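Local coordinates for protein cyclase (Streptomyces sp. R1128, PDB 3TFZ) that acts as the aromatase/cyclase of the R1128 polyketide pathway, probably guiding cyclisation and dehydration of a nascent polyketide chain toward an aromatic ring, at residues A[11-17]-A[101-107]; A[24-30]-A[68-72]; A[76-81]-A[92-98]; A[108-112]-A[146-150]. All blocks are in the same frame, centred on the assembly; numbering follows the deposited sequence.

Contact 1 (A[11-17]-A[101-107]); sequences VTVAAPA and LDAERTQ
Val13 and Thr106 form an antiparallel hydrogen-bonded pair where strands 5-13 and 105-116 run side by side, the axes of the short segments 11-13 and 105-107 inclined at 155°. Val13 N reaches Thr106 O at 2.8 Å, and Thr106 N returns a bond to Val13 O; Thr12 and Gln107 follow as a non-hydrogen-bonded pair. Beyond Val13 the chain leaves the sheet, and Thr106 still holds it. With chi1 -64° its hydroxyl stands beside the backbone N, from where OG1 donates to Ala15 O at 2.7 Å, while CG2 packs on Ala17 CA at 3.9 Å. A valine here would probably keep much of the packing on Ala17 but leave Ala15 O without the hydroxyl that ties down the turn. On the other face of the sheet, Thr12 CG2 meets Leu101 CD2 at 3.9 Å, the two side chains crossing at about a right angle. Leu101 and Asp102 both face Arg105 in a classic beta bulge. Asp102 OD2 closes an Asx turn by accepting from Glu104 N, and OD1 takes both NE and NH2 of Arg105, whose guanidinium lies flat beneath Leu101 CD2. Polar ends of Thr12 and Gln107 both meet Arg97 of the second subunit, so this edge also belongs to the dimer interface. Pro16 occupies the N-cap position of helix 17-25, whose Val20 touches Val13 and Thr106, while helix 131-164 packs on Val11, Val13 and Ala15.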
loop_
_atom_site.group_PDB
_atom_site.type_symbol
_atom_site.label_atom_id
_atom_site.label_comp_id
_atom_site.label_asym_id
_atom_site.label_seq_id
_atom_site.Cartn_x
_atom_site.Cartn_y
_atom_site.Cartn_z
ATOM N N VAL A 11 3.441 -3.050 -2.042
ATOM C CA VAL A 11 4.394 -3.010 -3.185
ATOM C C VAL A 11 4.050 -4.227 -4.073
ATOM O O VAL A 11 3.445 -5.211 -3.576
ATOM C CB VAL A 11 5.774 -3.047 -2.503
ATOM C CG1 VAL A 11 6.473 -4.454 -2.214
ATOM C CG2 VAL A 11 6.508 -1.674 -2.414
ATOM N N THR A 12 4.329 -4.111 -5.389
ATOM C CA THR A 12 4.099 -5.113 -6.409
ATOM C C THR A 12 5.454 -5.702 -6.603
ATOM O O THR A 12 6.371 -4.962 -6.934
ATOM C CB THR A 12 3.587 -4.451 -7.721
ATOM O OG1 THR A 12 2.283 -3.950 -7.506
ATOM C CG2 THR A 12 3.397 -5.462 -8.802
ATOM N N VAL A 13 5.615 -7.016 -6.399
ATOM C CA VAL A 13 6.936 -7.711 -6.528
ATOM C C VAL A 13 7.044 -8.428 -7.883
ATOM O O VAL A 13 6.133 -9.191 -8.286
ATOM C CB VAL A 13 7.172 -8.684 -5.389
ATOM C CG1 VAL A 13 8.665 -9.333 -5.409
ATOM C CG2 VAL A 13 6.956 -7.941 -4.013
ATOM N N ALA A 14 8.107 -8.144 -8.657
ATOM C CA ALA A 14 8.187 -8.811 -9.957
ATOM C C ALA A 14 8.772 -10.226 -9.692
ATOM O O ALA A 14 9.888 -10.487 -10.088
ATOM C CB ALA A 14 9.074 -7.995 -10.958
ATOM N N ALA A 15 8.064 -11.090 -8.944
ATOM C CA ALA A 15 8.459 -12.516 -8.683
ATOM C C ALA A 15 7.183 -13.289 -8.433
ATOM O O ALA A 15 6.191 -12.698 -7.937
ATOM C CB ALA A 15 9.386 -12.646 -7.428
ATOM N N PRO A 16 7.189 -14.648 -8.664
ATOM C CA PRO A 16 5.949 -15.451 -8.323
ATOM C C PRO A 16 5.654 -15.518 -6.795
ATOM O O PRO A 16 6.567 -15.411 -5.981
ATOM C CB PRO A 16 6.281 -16.872 -8.882
ATOM C CG PRO A 16 7.569 -16.639 -9.925
ATOM C CD PRO A 16 8.293 -15.520 -9.134
ATOM N N ALA A 17 4.415 -15.782 -6.414
ATOM C CA ALA A 17 3.945 -15.603 -5.029
ATOM C C ALA A 17 4.593 -16.620 -4.139
ATOM O O ALA A 17 4.895 -16.323 -3.030
ATOM C CB ALA A 17 2.401 -15.641 -4.982
ATOM N N LEU A 101 -0.849 -11.905 -8.462
ATOM C CA LEU A 101 -1.339 -10.904 -9.378
ATOM C C LEU A 101 -1.331 -11.573 -10.767
ATOM O O LEU A 101 -2.362 -11.654 -11.464
ATOM C CB LEU A 101 -0.440 -9.656 -9.298
ATOM C CG LEU A 101 -0.744 -8.454 -10.227
ATOM C CD1 LEU A 101 -2.207 -7.923 -10.174
ATOM C CD2 LEU A 101 0.183 -7.354 -9.878
ATOM N N ASP A 102 -0.191 -12.112 -11.177
ATOM C CA ASP A 102 -0.241 -13.109 -12.195
ATOM C C ASP A 102 0.858 -14.143 -11.926
ATOM O O ASP A 102 1.432 -14.167 -10.834
ATOM C CB ASP A 102 -0.198 -12.432 -13.576
ATOM C CG ASP A 102 1.113 -11.686 -13.830
ATOM O OD1 ASP A 102 1.149 -10.577 -14.428
ATOM O OD2 ASP A 102 2.130 -12.227 -13.391
ATOM N N ALA A 103 1.206 -14.925 -12.929
ATOM C CA ALA A 103 2.262 -15.965 -12.844
ATOM C C ALA A 103 3.642 -15.396 -12.451
ATOM O O ALA A 103 4.465 -16.040 -11.785
ATOM C CB ALA A 103 2.343 -16.792 -14.146
ATOM N N GLU A 104 3.861 -14.147 -12.757
ATOM C CA GLU A 104 5.137 -13.573 -12.499
ATOM C C GLU A 104 5.123 -12.516 -11.515
ATOM O O GLU A 104 6.182 -12.008 -11.298
ATOM C CB GLU A 104 5.661 -12.904 -13.772
ATOM C CG GLU A 104 6.028 -13.925 -14.850
ATOM C CD GLU A 104 6.243 -13.248 -16.177
ATOM O OE1 GLU A 104 6.337 -13.952 -17.213
ATOM O OE2 GLU A 104 6.304 -11.997 -16.170
ATOM N N ARG A 105 3.961 -12.032 -11.070
ATOM C CA ARG A 105 3.924 -10.873 -10.181
ATOM C C ARG A 105 3.102 -11.139 -8.970
ATOM O O ARG A 105 2.211 -11.984 -9.012
ATOM C CB ARG A 105 3.450 -9.605 -10.869
ATOM C CG ARG A 105 4.288 -9.270 -12.087
ATOM C CD ARG A 105 3.682 -8.039 -12.759
ATOM N NE ARG A 105 2.381 -8.323 -13.351
ATOM C CZ ARG A 105 1.467 -7.382 -13.562
ATOM N NH1 ARG A 105 1.712 -6.134 -13.166
ATOM N NH2 ARG A 105 0.290 -7.710 -14.093
ATOM N N THR A 106 3.440 -10.456 -7.864
ATOM C CA THR A 106 2.801 -10.741 -6.594
ATOM C C THR A 106 2.484 -9.368 -6.026
ATOM O O THR A 106 3.307 -8.495 -6.018
ATOM C CB THR A 106 3.822 -11.479 -5.672
ATOM O OG1 THR A 106 4.163 -12.708 -6.229
ATOM C CG2 THR A 106 3.355 -11.789 -4.273
ATOM N N GLN A 107 1.301 -9.187 -5.472
ATOM C CA GLN A 107 1.035 -8.014 -4.643
ATOM C C GLN A 107 1.461 -8.356 -3.180
ATOM O O GLN A 107 1.002 -9.352 -2.598
ATOM C CB GLN A 107 -0.465 -7.705 -4.680
ATOM C CG GLN A 107 -0.902 -6.312 -4.125
ATOM C CD GLN A 107 -0.532 -5.220 -5.062
ATOM O OE1 GLN A 107 -0.931 -5.188 -6.226
ATOM N NE2 GLN A 107 0.261 -4.294 -4.569
HETATM O O HOH W 1 2.418 -14.733 -8.248
#

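Contact 2 (A[24-30]-A[68-72]); sequences LADVLGY and RRDLD
Arg69 reaches from strand 61-72 to the end of helix 17-25, the 3-10 turn 27-29 and the first residue of helix 30-33, its guanidinium group serving both polar and apolar partners. The hydrogen bonds lie round its rim. NH2 donates to Leu24 O at 3.0 Å in a nearly straight bond (165°) close to the guanidinium plane, and NH1 donates to Tyr30 OH at 2.9 Å, with the phenol oxygen tilted out of that plane. The third nitrogen, NE, bonds to Gln50 OE1, whose amide NH2 group in turn binds Ala25 O; Gln50 thus positions the arginine and the helix end together. Arg69 attains this pose through a bend at chi3 (38°) that turns the planar head out of line with its methylenes. Since Leu24 O belongs to the C-terminal end of a helix, the positive charge there is probably favourable.

The packing is of another kind. Val27 CG1 sits squarely over one face of the guanidinium, 3.3 Å from Arg69 CZ, and the same methyl also lies over a face of the Tyr30 ring, off centre toward its rim. Ring and guanidinium stand almost perpendicular, 83° apart. Further along the strand, Leu71 CD2 touches Ala25 CB at 3.6 Å.

A bound sulfonate, probably from the crystallisation liquor, lies about 4 Å from the Arg69 side chain, consistent with a pocket wall. Ile78 of strand 77-82 touches Leu24, Arg69 and Leu71, strand 49-58 flanks the opposite edge of strand 61-72 through Gln50, and Val40 of strand 37-46 backs Tyr30.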
loop_
_atom_site.group_PDB
_atom_site.type_symbol
_atom_site.label_atom_id
_atom_site.label_comp_id
_atom_site.label_asym_id
_atom_site.label_seq_id
_atom_site.Cartn_x
_atom_site.Cartn_y
_atom_site.Cartn_z
ATOM N N LEU A 24 9.600 -14.574 2.833
ATOM C CA LEU A 24 8.931 -14.232 4.038
ATOM C C LEU A 24 9.105 -15.279 5.115
ATOM O O LEU A 24 9.373 -14.867 6.232
ATOM C CB LEU A 24 7.380 -13.977 3.817
ATOM C CG LEU A 24 6.960 -12.801 2.917
ATOM C CD1 LEU A 24 5.514 -12.869 2.655
ATOM C CD2 LEU A 24 7.356 -11.521 3.578
ATOM N N ALA A 25 8.855 -16.585 4.801
ATOM C CA ALA A 25 8.927 -17.700 5.754
ATOM C C ALA A 25 10.312 -17.911 6.424
ATOM O O ALA A 25 10.380 -18.486 7.569
ATOM C CB ALA A 25 8.424 -19.057 5.183
ATOM N N ASP A 26 11.405 -17.553 5.742
ATOM C CA ASP A 26 12.741 -17.929 6.288
ATOM C C ASP A 26 13.279 -16.800 7.189
ATOM O O ASP A 26 14.159 -16.021 6.755
ATOM C CB ASP A 26 13.631 -18.231 5.068
ATOM C CG ASP A 26 15.089 -18.679 5.417
ATOM O OD1 ASP A 26 15.363 -19.092 6.573
ATOM O OD2 ASP A 26 15.969 -18.548 4.486
ATOM N N VAL A 27 12.715 -16.655 8.415
ATOM C CA VAL A 27 13.224 -15.638 9.313
ATOM C C VAL A 27 14.770 -15.716 9.596
ATOM O O VAL A 27 15.355 -14.700 9.951
ATOM C CB VAL A 27 12.635 -15.634 10.701
ATOM C CG1 VAL A 27 11.739 -14.490 11.006
ATOM C CG2 VAL A 27 12.298 -16.978 11.225
ATOM N N LEU A 28 15.388 -16.899 9.575
ATOM C CA LEU A 28 16.858 -16.980 9.672
ATOM C C LEU A 28 17.570 -16.070 8.624
ATOM O O LEU A 28 18.653 -15.609 8.882
ATOM C CB LEU A 28 17.342 -18.403 9.486
ATOM C CG LEU A 28 17.756 -19.468 10.534
ATOM C CD1 LEU A 28 17.642 -19.046 11.982
ATOM C CD2 LEU A 28 17.199 -20.900 10.242
ATOM N N GLY A 29 16.989 -15.863 7.435
ATOM C CA GLY A 29 17.513 -14.895 6.478
ATOM C C GLY A 29 17.255 -13.410 6.786
ATOM O O GLY A 29 17.712 -12.647 6.091
ATOM N N TYR A 30 16.447 -13.029 7.765
ATOM C CA TYR A 30 16.021 -11.604 7.955
ATOM C C TYR A 30 17.168 -10.601 8.277
ATOM O O TYR A 30 17.055 -9.462 7.885
ATOM C CB TYR A 30 14.929 -11.458 9.025
ATOM C CG TYR A 30 13.463 -11.760 8.540
ATOM C CD1 TYR A 30 12.330 -11.264 9.258
ATOM C CD2 TYR A 30 13.212 -12.589 7.405
ATOM C CE1 TYR A 30 11.003 -11.609 8.821
ATOM C CE2 TYR A 30 11.882 -12.927 7.011
ATOM C CZ TYR A 30 10.800 -12.435 7.721
ATOM O OH TYR A 30 9.489 -12.714 7.315
ATOM N N ARG A 68 5.633 -13.529 17.955
ATOM C CA ARG A 68 5.046 -14.805 17.565
ATOM C C ARG A 68 4.533 -14.646 16.158
ATOM O O ARG A 68 3.674 -13.790 15.896
ATOM C CB ARG A 68 3.980 -15.274 18.503
ATOM C CG ARG A 68 3.424 -16.665 18.061
ATOM C CD ARG A 68 2.191 -17.137 18.899
ATOM N NE ARG A 68 2.745 -17.845 20.060
ATOM C CZ ARG A 68 3.001 -19.161 20.055
ATOM N NH1 ARG A 68 2.663 -19.898 18.972
ATOM N NH2 ARG A 68 3.546 -19.750 21.134
ATOM N N ARG A 69 5.148 -15.403 15.233
ATOM C CA ARG A 69 4.696 -15.483 13.790
ATOM C C ARG A 69 3.917 -16.744 13.536
ATOM O O ARG A 69 4.443 -17.846 13.790
ATOM C CB ARG A 69 5.871 -15.425 12.806
ATOM C CG ARG A 69 6.705 -14.078 12.980
ATOM C CD ARG A 69 8.185 -14.253 12.588
ATOM N NE ARG A 69 8.508 -15.128 11.387
ATOM C CZ ARG A 69 8.529 -14.711 10.116
ATOM N NH1 ARG A 69 8.245 -13.434 9.821
ATOM N NH2 ARG A 69 8.844 -15.572 9.139
ATOM N N ASP A 70 2.673 -16.596 13.080
ATOM C CA ASP A 70 1.853 -17.735 12.743
ATOM C C ASP A 70 1.887 -17.809 11.255
ATOM O O ASP A 70 1.391 -16.912 10.614
ATOM C CB ASP A 70 0.434 -17.563 13.279
ATOM C CG ASP A 70 0.383 -17.698 14.879
ATOM O OD1 ASP A 70 0.985 -18.695 15.432
ATOM O OD2 ASP A 70 -0.221 -16.814 15.602
ATOM N N LEU A 71 2.502 -18.839 10.687
ATOM C CA LEU A 71 2.735 -18.880 9.257
ATOM C C LEU A 71 1.685 -19.771 8.559
ATOM O O LEU A 71 1.424 -20.870 9.011
ATOM C CB LEU A 71 4.164 -19.413 8.945
ATOM C CG LEU A 71 5.449 -18.550 9.266
ATOM C CD1 LEU A 71 5.895 -18.738 10.707
ATOM C CD2 LEU A 71 6.561 -18.981 8.311
ATOM N N ASP A 72 1.099 -19.290 7.462
ATOM C CA ASP A 72 -0.006 -20.000 6.802
ATOM C C ASP A 72 0.262 -19.936 5.307
ATOM O O ASP A 72 -0.177 -18.992 4.609
ATOM C CB ASP A 72 -1.315 -19.261 7.136
ATOM C CG ASP A 72 -2.548 -20.003 6.679
ATOM O OD1 ASP A 72 -3.609 -19.787 7.277
ATOM O OD2 ASP A 72 -2.481 -20.791 5.746
#

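Contact 3 (A[76-81]-A[92-98]); sequences RVIAYR and MSGEWRA
Ile78 and Trp96 make a hydrogen-bonded pair in the beta hairpin of strands 77-82 and 89-100, part of the antiparallel sheet of the helix-grip fold; the short segments run at 168°, 4.6 Å apart. Five backbone bonds join them, the shortest Trp96 N to Ile78 O at 2.8 Å. On the face carrying Val77, Glu95 and Arg97, Val77 CG2 lies alongside Arg97 CG, pointing the same way, and Val77 CG1 crosses Glu95. The carboxylate takes Arg97 NE on OE1 at 2.8 Å, its anti side, nearly in the guanidinium plane. The other face bears Ile78, Tyr80 and Trp96, with Ile78 CB against Trp96 CD1 at 4.1 Å. Tyr80 takes chi1 72°, placing CG between its N and carbonyl carbon, which lays the ring across the next strand and over Gly94, where a beta carbon would collide with the phenol oxygen. Met92 CG comes to the ring edge, 4.2 Å from Tyr80 CE1, and Tyr80 OH hydrogen-bonds to Thr111 O of strand 105-116. A leucine in place of Tyr80 would probably bare the backbone at Gly94 and deprive Thr111 O of its partner. Gly94 N lies 3.5 Å above the plane of the Tyr80 ring, offset toward the rim.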
loop_
_atom_site.group_PDB
_atom_site.type_symbol
_atom_site.label_atom_id
_atom_site.label_comp_id
_atom_site.label_asym_id
_atom_site.label_seq_id
_atom_site.Cartn_x
_atom_site.Cartn_y
_atom_site.Cartn_z
ATOM N N ARG A 76 -1.196 -17.795 2.231
ATOM C CA ARG A 76 -0.054 -16.850 2.015
ATOM C C ARG A 76 -0.098 -15.598 2.927
ATOM O O ARG A 76 -0.035 -14.435 2.439
ATOM C CB ARG A 76 0.163 -16.400 0.577
ATOM C CG ARG A 76 -0.033 -17.409 -0.509
ATOM C CD ARG A 76 -0.059 -16.653 -1.891
ATOM N NE ARG A 76 -0.251 -17.559 -2.993
ATOM C CZ ARG A 76 0.656 -18.429 -3.404
ATOM N NH1 ARG A 76 1.792 -18.518 -2.774
ATOM N NH2 ARG A 76 0.426 -19.189 -4.452
ATOM N N VAL A 77 -0.121 -15.871 4.221
ATOM C CA VAL A 77 -0.287 -14.884 5.218
ATOM C C VAL A 77 0.644 -15.268 6.430
ATOM O O VAL A 77 0.717 -16.460 6.811
ATOM C CB VAL A 77 -1.784 -14.896 5.714
ATOM C CG1 VAL A 77 -1.887 -14.189 7.096
ATOM C CG2 VAL A 77 -2.701 -14.196 4.699
ATOM N N ILE A 78 1.378 -14.289 6.976
ATOM C CA ILE A 78 2.050 -14.477 8.243
ATOM C C ILE A 78 1.460 -13.479 9.181
ATOM O O ILE A 78 1.617 -12.292 8.927
ATOM C CB ILE A 78 3.576 -14.325 8.165
ATOM C CG1 ILE A 78 4.213 -15.305 7.122
ATOM C CG2 ILE A 78 4.188 -14.456 9.624
ATOM C CD1 ILE A 78 5.674 -15.028 6.812
ATOM N N ALA A 79 0.680 -13.945 10.174
ATOM C CA ALA A 79 0.169 -13.131 11.304
ATOM C C ALA A 79 1.307 -13.013 12.362
ATOM O O ALA A 79 1.946 -14.000 12.739
ATOM C CB ALA A 79 -1.083 -13.802 11.968
ATOM N N TYR A 80 1.603 -11.784 12.783
ATOM C CA TYR A 80 2.618 -11.555 13.816
ATOM C C TYR A 80 1.965 -10.857 15.013
ATOM O O TYR A 80 1.038 -10.111 14.833
ATOM C CB TYR A 80 3.918 -10.852 13.251
ATOM C CG TYR A 80 3.703 -9.403 12.905
ATOM C CD1 TYR A 80 3.871 -8.424 13.871
ATOM C CD2 TYR A 80 3.328 -8.994 11.568
ATOM C CE1 TYR A 80 3.620 -7.081 13.579
ATOM C CE2 TYR A 80 3.058 -7.740 11.307
ATOM C CZ TYR A 80 3.212 -6.768 12.303
ATOM O OH TYR A 80 2.991 -5.482 11.990
ATOM N N ARG A 81 2.437 -11.136 16.244
ATOM C CA ARG A 81 2.049 -10.384 17.472
ATOM C C ARG A 81 3.373 -10.310 18.259
ATOM O O ARG A 81 4.073 -11.306 18.409
ATOM C CB ARG A 81 0.930 -11.100 18.274
ATOM C CG ARG A 81 0.270 -10.353 19.480
ATOM C CD ARG A 81 -0.596 -11.191 20.533
ATOM N NE ARG A 81 -1.681 -10.446 21.291
ATOM C CZ ARG A 81 -1.559 -9.434 22.226
ATOM N NH1 ARG A 81 -0.372 -8.906 22.617
ATOM N NH2 ARG A 81 -2.667 -8.899 22.800
ATOM N N MET A 92 1.568 -4.302 19.352
ATOM C CA MET A 92 2.065 -4.334 17.979
ATOM C C MET A 92 1.804 -5.689 17.300
ATOM O O MET A 92 2.456 -6.703 17.653
ATOM C CB MET A 92 3.580 -4.022 17.891
ATOM C CG MET A 92 4.117 -3.984 16.420
ATOM S SD MET A 92 3.613 -2.525 15.550
ATOM C CE MET A 92 4.378 -1.224 16.569
ATOM N N SER A 93 0.887 -5.681 16.307
ATOM C CA SER A 93 0.486 -6.853 15.592
ATOM C C SER A 93 0.105 -6.491 14.158
ATOM O O SER A 93 0.164 -5.253 13.764
ATOM C CB SER A 93 -0.514 -7.677 16.446
ATOM O OG SER A 93 -1.829 -7.243 16.253
ATOM N N GLY A 94 -0.111 -7.520 13.313
ATOM C CA GLY A 94 -0.390 -7.308 11.908
ATOM C C GLY A 94 -0.279 -8.587 11.085
ATOM O O GLY A 94 -0.239 -9.710 11.616
ATOM N N GLU A 95 -0.212 -8.415 9.759
ATOM C CA GLU A 95 -0.065 -9.489 8.816
ATOM C C GLU A 95 0.839 -9.116 7.684
ATOM O O GLU A 95 0.791 -7.996 7.237
ATOM C CB GLU A 95 -1.481 -9.879 8.222
ATOM C CG GLU A 95 -2.247 -10.537 9.205
ATOM C CD GLU A 95 -3.605 -11.094 8.696
ATOM O OE1 GLU A 95 -4.032 -10.824 7.511
ATOM O OE2 GLU A 95 -4.273 -11.775 9.529
ATOM N N TRP A 96 1.584 -10.096 7.164
ATOM C CA TRP A 96 2.074 -10.061 5.772
ATOM C C TRP A 96 1.076 -10.840 4.953
ATOM O O TRP A 96 0.690 -11.890 5.402
ATOM C CB TRP A 96 3.377 -10.838 5.616
ATOM C CG TRP A 96 4.549 -10.229 6.253
ATOM C CD1 TRP A 96 5.045 -10.559 7.458
ATOM C CD2 TRP A 96 5.464 -9.195 5.706
ATOM N NE1 TRP A 96 6.161 -9.804 7.730
ATOM C CE2 TRP A 96 6.486 -9.018 6.655
ATOM C CE3 TRP A 96 5.533 -8.479 4.489
ATOM C CZ2 TRP A 96 7.591 -8.112 6.468
ATOM C CZ3 TRP A 96 6.669 -7.558 4.273
ATOM C CH2 TRP A 96 7.657 -7.401 5.272
ATOM N N ARG A 97 0.719 -10.337 3.752
ATOM C CA ARG A 97 -0.151 -10.990 2.820
ATOM C C ARG A 97 0.447 -10.825 1.397
ATOM O O ARG A 97 0.637 -9.725 0.946
ATOM C CB ARG A 97 -1.520 -10.329 2.824
ATOM C CG ARG A 97 -2.214 -10.156 4.249
ATOM C CD ARG A 97 -3.282 -9.030 4.165
ATOM N NE ARG A 97 -3.991 -8.894 5.435
ATOM C CZ ARG A 97 -4.943 -8.014 5.706
ATOM N NH1 ARG A 97 -5.351 -7.162 4.787
ATOM N NH2 ARG A 97 -5.520 -8.005 6.903
ATOM N N ALA A 98 0.626 -11.943 0.667
ATOM C CA ALA A 98 1.156 -12.033 -0.660
ATOM C C ALA A 98 0.026 -12.501 -1.574
ATOM O O ALA A 98 -0.432 -13.559 -1.380
ATOM C CB ALA A 98 2.264 -13.073 -0.683
#

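Contact 4 (A[108-112]-A[146-150]); sequences LVLTH and SVADL
Leu150 points its CD2 methyl at strand 105-116, where it rests between Leu108 CG, 3.8 Å away, and Leu110 CB, 3.9 Å away. Leu108 and Leu150 run past one another head to tail. From the residue just before it, Asp149 CB meets Leu110 CD2 at 4.1 Å. Leu108 and Leu110 leave the strand toward the helix, and CG anti to the backbone N (chi1 -178° and 177°) sets where along that face their methyls lie. One turn earlier on the helix, Ser146 CB is 3.6 Å from His112 CE1.

The polar part of the contact runs through one water. It donates to Leu110 O at 2.9 Å, lies at the edge of the His112 ring in its plane, 2.6 Å from ND1, and is 3.1 Å from Ser146 OG. This single bridge probably limits rotation of the imidazole. His112 NE2, on the far side of the ring, bonds to the nitrogen of a bound sulfonate, a likely crystallisation additive whose position suggests that His112 lines the pocket.

A second shell sets these groups in place. Trp96 packs on Leu110, Asp149 and Leu150, and Tyr80 on Leu110 and His112. Strand 105-116 lies between strands 5-13 and 89-100 in the sheet, and helix 131-164 runs nearly antiparallel to it, at 151° for the short segments, with His9 of strand 5-13 touching both Ser146 and Leu150.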
loop_
_atom_site.group_PDB
_atom_site.type_symbol
_atom_site.label_atom_id
_atom_site.label_comp_id
_atom_site.label_asym_id
_atom_site.label_seq_id
_atom_site.Cartn_x
_atom_site.Cartn_y
_atom_site.Cartn_z
ATOM N N LEU A 108 2.291 -7.501 -2.593
ATOM C CA LEU A 108 2.826 -7.731 -1.248
ATOM C C LEU A 108 2.254 -6.654 -0.258
ATOM O O LEU A 108 2.404 -5.457 -0.452
ATOM C CB LEU A 108 4.407 -7.757 -1.233
ATOM C CG LEU A 108 4.993 -8.059 0.166
ATOM C CD1 LEU A 108 4.608 -9.505 0.716
ATOM C CD2 LEU A 108 6.500 -7.967 0.145
ATOM N N VAL A 109 1.608 -7.130 0.792
ATOM C CA VAL A 109 1.029 -6.316 1.802
ATOM C C VAL A 109 1.555 -6.597 3.240
ATOM O O VAL A 109 1.709 -7.737 3.670
ATOM C CB VAL A 109 -0.527 -6.454 1.783
ATOM C CG1 VAL A 109 -1.197 -5.486 2.842
ATOM C CG2 VAL A 109 -1.051 -6.122 0.379
ATOM N N LEU A 110 1.753 -5.487 3.967
ATOM C CA LEU A 110 2.197 -5.478 5.356
ATOM C C LEU A 110 1.227 -4.488 6.120
ATOM O O LEU A 110 1.111 -3.350 5.716
ATOM C CB LEU A 110 3.655 -5.043 5.466
ATOM C CG LEU A 110 4.189 -4.936 6.891
ATOM C CD1 LEU A 110 4.012 -6.234 7.645
ATOM C CD2 LEU A 110 5.663 -4.565 6.869
ATOM N N THR A 111 0.541 -5.017 7.176
ATOM C CA THR A 111 -0.344 -4.266 8.079
ATOM C C THR A 111 0.310 -4.152 9.445
ATOM O O THR A 111 1.225 -4.915 9.824
ATOM C CB THR A 111 -1.817 -4.820 8.245
ATOM O OG1 THR A 111 -1.777 -5.970 9.021
ATOM C CG2 THR A 111 -2.516 -5.220 6.921
ATOM N N HIS A 112 -0.135 -3.104 10.156
ATOM C CA HIS A 112 0.300 -2.859 11.543
ATOM C C HIS A 112 -0.857 -2.443 12.354
ATOM O O HIS A 112 -1.509 -1.498 11.965
ATOM C CB HIS A 112 1.337 -1.745 11.644
ATOM C CG HIS A 112 2.664 -2.130 11.094
ATOM N ND1 HIS A 112 2.988 -1.988 9.760
ATOM C CD2 HIS A 112 3.785 -2.583 11.697
ATOM C CE1 HIS A 112 4.227 -2.392 9.550
ATOM N NE2 HIS A 112 4.751 -2.721 10.717
ATOM N N SER A 146 8.106 0.008 7.860
ATOM C CA SER A 146 7.153 -0.646 7.052
ATOM C C SER A 146 7.575 -0.584 5.548
ATOM O O SER A 146 7.679 -1.611 4.858
ATOM C CB SER A 146 5.790 0.040 7.322
ATOM O OG SER A 146 4.848 -0.393 6.396
ATOM N N VAL A 147 7.834 0.643 5.062
ATOM C CA VAL A 147 8.406 0.940 3.734
ATOM C C VAL A 147 9.758 0.175 3.488
ATOM O O VAL A 147 9.874 -0.444 2.480
ATOM C CB VAL A 147 8.484 2.507 3.486
ATOM C CG1 VAL A 147 9.218 2.822 2.186
ATOM C CG2 VAL A 147 7.028 3.072 3.424
ATOM N N ALA A 148 10.692 0.170 4.446
ATOM C CA ALA A 148 11.992 -0.452 4.362
ATOM C C ALA A 148 11.863 -1.971 4.298
ATOM O O ALA A 148 12.530 -2.600 3.470
ATOM C CB ALA A 148 12.908 -0.023 5.580
ATOM N N ASP A 149 10.901 -2.523 5.046
ATOM C CA ASP A 149 10.663 -3.965 5.103
ATOM C C ASP A 149 10.085 -4.511 3.800
ATOM O O ASP A 149 10.497 -5.550 3.279
ATOM C CB ASP A 149 9.699 -4.292 6.312
ATOM C CG ASP A 149 10.408 -4.316 7.719
ATOM O OD1 ASP A 149 11.671 -4.131 7.820
ATOM O OD2 ASP A 149 9.668 -4.524 8.742
ATOM N N LEU A 150 8.994 -3.890 3.361
ATOM C CA LEU A 150 8.392 -4.165 2.039
ATOM C C LEU A 150 9.432 -4.171 0.931
ATOM O O LEU A 150 9.412 -5.088 0.172
ATOM C CB LEU A 150 7.262 -3.156 1.735
ATOM C CG LEU A 150 5.883 -3.410 2.377
ATOM C CD1 LEU A 150 4.920 -2.221 2.206
ATOM C CD2 LEU A 150 5.155 -4.709 1.853
HETATM O O HOH W 2 2.090 -1.241 7.409
#

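In the fold
All four contacts belong to one helix-grip unit, in which an antiparallel sheet wraps against helix 131-164. Across the sheet, strand 5-13 is followed by 105-116, 89-100, 77-82 and 61-72, so contacts 1, 3 and 2 come in turn along it, while contact 4 sets the long helix against the strand it shares with contact 1. Contacts 2 and 3 are nested within the chain loop that contact 1 closes; contact 4 follows. The centres of contacts 2 and 4 each lie about 10 Å from that of contact 3, whereas contacts 1 and 2 are about 19 Å apart. Arg69, Tyr80 and His112, from contacts 2 to 4, each lie within about 4 Å of a bound sulfonate, consistent with a shared polyketide pocket.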